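Local coordinates for enoyl-acyl carrier protein reductase (Uncultured bacterium, PDB 6KIA) that probably catalyses the NADH-dependent reduction of enoyl-acyl carrier protein, a step of fatty acid synthesis, and is linked to triclosan resistance, at residues Q262-A265 / K266-L269. Numbering follows the deposited sequence.
Sequences QGKA and KMRL. With NAI (1,4-dihydronicotinamide adenine dinucleotide), chain D.
K266 sets CG against the carbonyl oxygen of Q262, 3.4 Å from Q262 O, before its amine leaves the helix for the cofactor. It illustrates how one residue can serve a helix through its backbone N and a ligand through the end of its side chain. The same carbonyl accepts the K266 backbone N at 2.9 Å, which closes the first turn of helix 263-278, starting from the N-cap residue Q262. M267 N to G263 O, R268 N to K264 O and L269 N to A265 O continue the i to i+4 ladder. With CG beside the backbone N (chi1 -72°) and one further bend at chi2, the lysine chain then runs extended to NZ, which bonds both ribose hydroxyl oxygens next to the dihydronicotinamide: O2D at 2.8 Å and O3D at 3.0 Å. On another side of the turn M267 folds back at chi3, setting CE 3.6 Å from G263 O and, more loosely, 4.1 Å from CD of K264, whose chain it crosses at a slant. Q262 OE1 bonds T209 and R268 NE bonds N211, both on helix 196-219, while Q262 NE2 reaches the backbone O of G163. Three oxygens, O2D, O3D and Y239 O, share the one NZ and restrict where it can sit; the paired hydroxyl bonds are consistent with K266 helping to orient the ribose beside the dihydronicotinamide.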
ATOM      1  N   GLN A 262      -2.748  -3.612  -9.474  1.00 21.97           N
ATOM      2  CA  GLN A 262      -1.432  -3.884  -8.882  1.00 23.11           C
ATOM      3  C   GLN A 262      -1.360  -5.325  -8.350  1.00 19.93           C
ATOM      4  O   GLN A 262      -0.377  -5.718  -7.703  1.00 20.35           O
ATOM      5  CB  GLN A 262      -1.177  -2.901  -7.732  1.00 19.76           C
ATOM      6  CG  GLN A 262      -0.802  -1.498  -8.176  1.00 20.73           C
ATOM      7  CD  GLN A 262       0.669  -1.278  -8.476  1.00 26.32           C
ATOM      8  OE1 GLN A 262       1.508  -2.189  -8.389  1.00 24.32           O
ATOM      9  NE2 GLN A 262       0.993  -0.045  -8.854  1.00 26.05           N
ATOM     10  N   GLY A 263      -2.402  -6.113  -8.615  1.00 19.15           N
ATOM     11  CA  GLY A 263      -2.543  -7.432  -8.019  1.00 20.75           C
ATOM     12  C   GLY A 263      -1.426  -8.407  -8.345  1.00 20.13           C
ATOM     13  O   GLY A 263      -0.904  -9.097  -7.470  1.00 20.54           O
ATOM     14  N   LYS A 264      -1.067  -8.473  -9.614  1.00 18.39           N
ATOM     15  CA  LYS A 264       0.060  -9.311 -10.036  1.00 20.36           C
ATOM     16  C   LYS A 264       1.364  -8.927  -9.319  1.00 21.05           C
ATOM     17  O   LYS A 264       2.140  -9.799  -8.891  1.00 21.89           O
ATOM     18  CB  LYS A 264       0.230  -9.233 -11.555  1.00 25.57           C
ATOM     19  CG  LYS A 264      -0.873  -9.926 -12.329  1.00 40.30           C
ATOM     20  CD  LYS A 264      -0.784 -11.433 -12.113  1.00 50.41           C
ATOM     21  CE  LYS A 264      -1.863 -12.196 -12.869  1.00 51.11           C
ATOM     22  NZ  LYS A 264      -1.787 -13.652 -12.541  1.00 46.39           N
ATOM     23  N   ALA A 265       1.624  -7.624  -9.223  1.00 19.90           N
ATOM     24  CA  ALA A 265       2.843  -7.148  -8.556  1.00 18.50           C
ATOM     25  C   ALA A 265       2.799  -7.468  -7.065  1.00 19.72           C
ATOM     26  O   ALA A 265       3.819  -7.822  -6.475  1.00 19.81           O
ATOM     27  CB  ALA A 265       3.026  -5.646  -8.775  1.00 18.58           C
ATOM     28  N   LYS A 266       1.619  -7.358  -6.443  1.00 19.02           N
ATOM     29  CA  LYS A 266       1.528  -7.683  -5.012  1.00 18.63           C
ATOM     30  C   LYS A 266       1.768  -9.191  -4.783  1.00 22.44           C
ATOM     31  O   LYS A 266       2.285  -9.585  -3.741  1.00 19.92           O
ATOM     32  CB  LYS A 266       0.176  -7.267  -4.426  1.00 18.84           C
ATOM     33  CG  LYS A 266       0.002  -5.729  -4.280  1.00 17.60           C
ATOM     34  CD  LYS A 266       1.058  -5.171  -3.299  1.00 21.80           C
ATOM     35  CE  LYS A 266       0.770  -3.706  -2.966  1.00 21.75           C
ATOM     36  NZ  LYS A 266       1.793  -3.064  -2.082  1.00 17.55           N
ATOM     37  N   MET A 267       1.367 -10.040  -5.735  1.00 23.90           N
ATOM     38  CA  MET A 267       1.646 -11.468  -5.536  1.00 20.36           C
ATOM     39  C   MET A 267       3.127 -11.775  -5.782  1.00 20.62           C
ATOM     40  O   MET A 267       3.709 -12.681  -5.158  1.00 24.39           O
ATOM     41  CB  MET A 267       0.734 -12.328  -6.411  1.00 20.45           C
ATOM     42  CG  MET A 267      -0.670 -12.354  -5.839  1.00 20.25           C
ATOM     43  SD  MET A 267      -1.819 -13.411  -6.779  1.00 25.81           S
ATOM     44  CE  MET A 267      -1.961 -12.481  -8.292  1.00 28.57           C
ATOM     45  N   ARG A 268       3.758 -10.994  -6.648  1.00 20.06           N
ATOM     46  CA  ARG A 268       5.195 -11.141  -6.835  1.00 21.41           C
ATOM     47  C   ARG A 268       5.949 -10.691  -5.574  1.00 21.38           C
ATOM     48  O   ARG A 268       6.933 -11.308  -5.162  1.00 22.74           O
ATOM     49  CB  ARG A 268       5.663 -10.334  -8.042  1.00 20.00           C
ATOM     50  CG  ARG A 268       7.127 -10.529  -8.378  1.00 24.56           C
ATOM     51  CD  ARG A 268       7.514  -9.766  -9.638  1.00 29.24           C
ATOM     52  NE  ARG A 268       8.901 -10.037  -9.996  1.00 39.24           N
ATOM     53  CZ  ARG A 268       9.298 -11.073 -10.732  1.00 40.25           C
ATOM     54  NH1 ARG A 268       8.411 -11.924 -11.235  1.00 38.21           N
ATOM     55  NH2 ARG A 268      10.584 -11.242 -10.981  1.00 37.94           N
ATOM     56  N   LEU A 269       5.442  -9.641  -4.939  1.00 20.40           N
ATOM     57  CA  LEU A 269       5.972  -9.176  -3.655  1.00 19.86           C
ATOM     58  C   LEU A 269       5.916 -10.283  -2.599  1.00 20.90           C
ATOM     59  O   LEU A 269       6.905 -10.540  -1.884  1.00 21.74           O
ATOM     60  CB  LEU A 269       5.182  -7.952  -3.182  1.00 19.16           C
ATOM     61  CG  LEU A 269       5.540  -7.356  -1.817  1.00 18.99           C
ATOM     62  CD1 LEU A 269       6.895  -6.645  -1.897  1.00 19.96           C
ATOM     63  CD2 LEU A 269       4.430  -6.409  -1.348  1.00 18.22           C
TER
HETATM   64  PA  NAI D 501       1.119   6.521  -0.095  1.00 17.93           P
HETATM   65  O1A NAI D 501       1.208   7.314   1.173  1.00 20.84           O
HETATM   66  O2A NAI D 501       0.897   7.298  -1.378  1.00 21.45           O
HETATM   67  O5B NAI D 501       2.428   5.623  -0.176  1.00 18.27           O
HETATM   68  C5B NAI D 501       2.966   5.279  -1.437  1.00 19.72           C
HETATM   69  C4B NAI D 501       4.431   4.860  -1.105  1.00 18.77           C
HETATM   70  O4B NAI D 501       5.016   4.339  -2.444  1.00 18.65           O
HETATM   71  C3B NAI D 501       5.160   5.844  -0.718  1.00 20.23           C
HETATM   72  O3B NAI D 501       6.095   5.459   0.371  1.00 21.64           O
HETATM   73  C2B NAI D 501       6.008   6.297  -2.065  1.00 22.04           C
HETATM   74  O2B NAI D 501       7.185   7.088  -1.659  1.00 20.17           O
HETATM   75  C1B NAI D 501       6.286   5.176  -2.634  1.00 22.62           C
HETATM   76  N9A NAI D 501       6.359   5.313  -4.103  1.00 22.03           N
HETATM   77  C8A NAI D 501       5.469   5.594  -5.071  1.00 20.37           C
HETATM   78  N7A NAI D 501       6.112   5.593  -6.237  1.00 20.25           N
HETATM   79  C5A NAI D 501       7.412   5.301  -5.992  1.00 19.02           C
HETATM   80  C6A NAI D 501       8.454   5.197  -6.901  1.00 22.06           C
HETATM   81  N6A NAI D 501       8.541   5.343  -8.328  1.00 24.00           N
HETATM   82  N1A NAI D 501       9.677   4.900  -6.432  1.00 20.58           N
HETATM   83  C2A NAI D 501       9.877   4.720  -5.088  1.00 21.94           C
HETATM   84  N3A NAI D 501       8.833   4.822  -4.183  1.00 23.26           N
HETATM   85  C4A NAI D 501       7.588   5.125  -4.667  1.00 22.89           C
HETATM   86  O3  NAI D 501      -0.124   5.431  -0.031  1.00 18.07           O
HETATM   87  PN  NAI D 501      -0.240   4.053   0.801  1.00 18.35           P
HETATM   88  O1N NAI D 501      -0.047   4.308   2.264  1.00 17.61           O
HETATM   89  O2N NAI D 501      -1.628   3.547   0.443  1.00 18.64           O
HETATM   90  O5D NAI D 501       0.886   3.070   0.245  1.00 17.46           O
HETATM   91  C5D NAI D 501       1.847   2.482   1.106  1.00 17.38           C
HETATM   92  C4D NAI D 501       1.786   0.952   0.900  1.00 17.30           C
HETATM   93  O4D NAI D 501       0.646   0.506   1.391  1.00 17.14           O
HETATM   94  C3D NAI D 501       1.755   0.607  -0.588  1.00 19.92           C
HETATM   95  O3D NAI D 501       2.652  -0.402  -0.909  1.00 17.77           O
HETATM   96  C2D NAI D 501       0.312   0.078  -0.747  1.00 20.21           C
HETATM   97  O2D NAI D 501       0.232  -0.746  -1.964  1.00 17.47           O
HETATM   98  C1D NAI D 501       0.087  -0.564   0.369  1.00 17.16           C
HETATM   99  N1N NAI D 501      -1.332  -0.785   0.646  1.00 18.80           N
HETATM  100  C2N NAI D 501      -2.275   0.205   0.462  1.00 17.06           C
HETATM  101  C3N NAI D 501      -3.630  -0.075   0.682  1.00 16.95           C
HETATM  102  C7N NAI D 501      -4.695   1.009   0.524  1.00 21.07           C
HETATM  103  O7N NAI D 501      -5.880   0.709   0.405  1.00 20.70           O
HETATM  104  N7N NAI D 501      -4.294   2.370   0.526  1.00 19.50           N
HETATM  105  C4N NAI D 501      -4.055  -1.326   1.106  1.00 19.33           C
HETATM  106  C5N NAI D 501      -3.084  -2.307   1.339  1.00 21.86           C
HETATM  107  C6N NAI D 501      -1.733  -2.030   1.102  1.00 17.91           C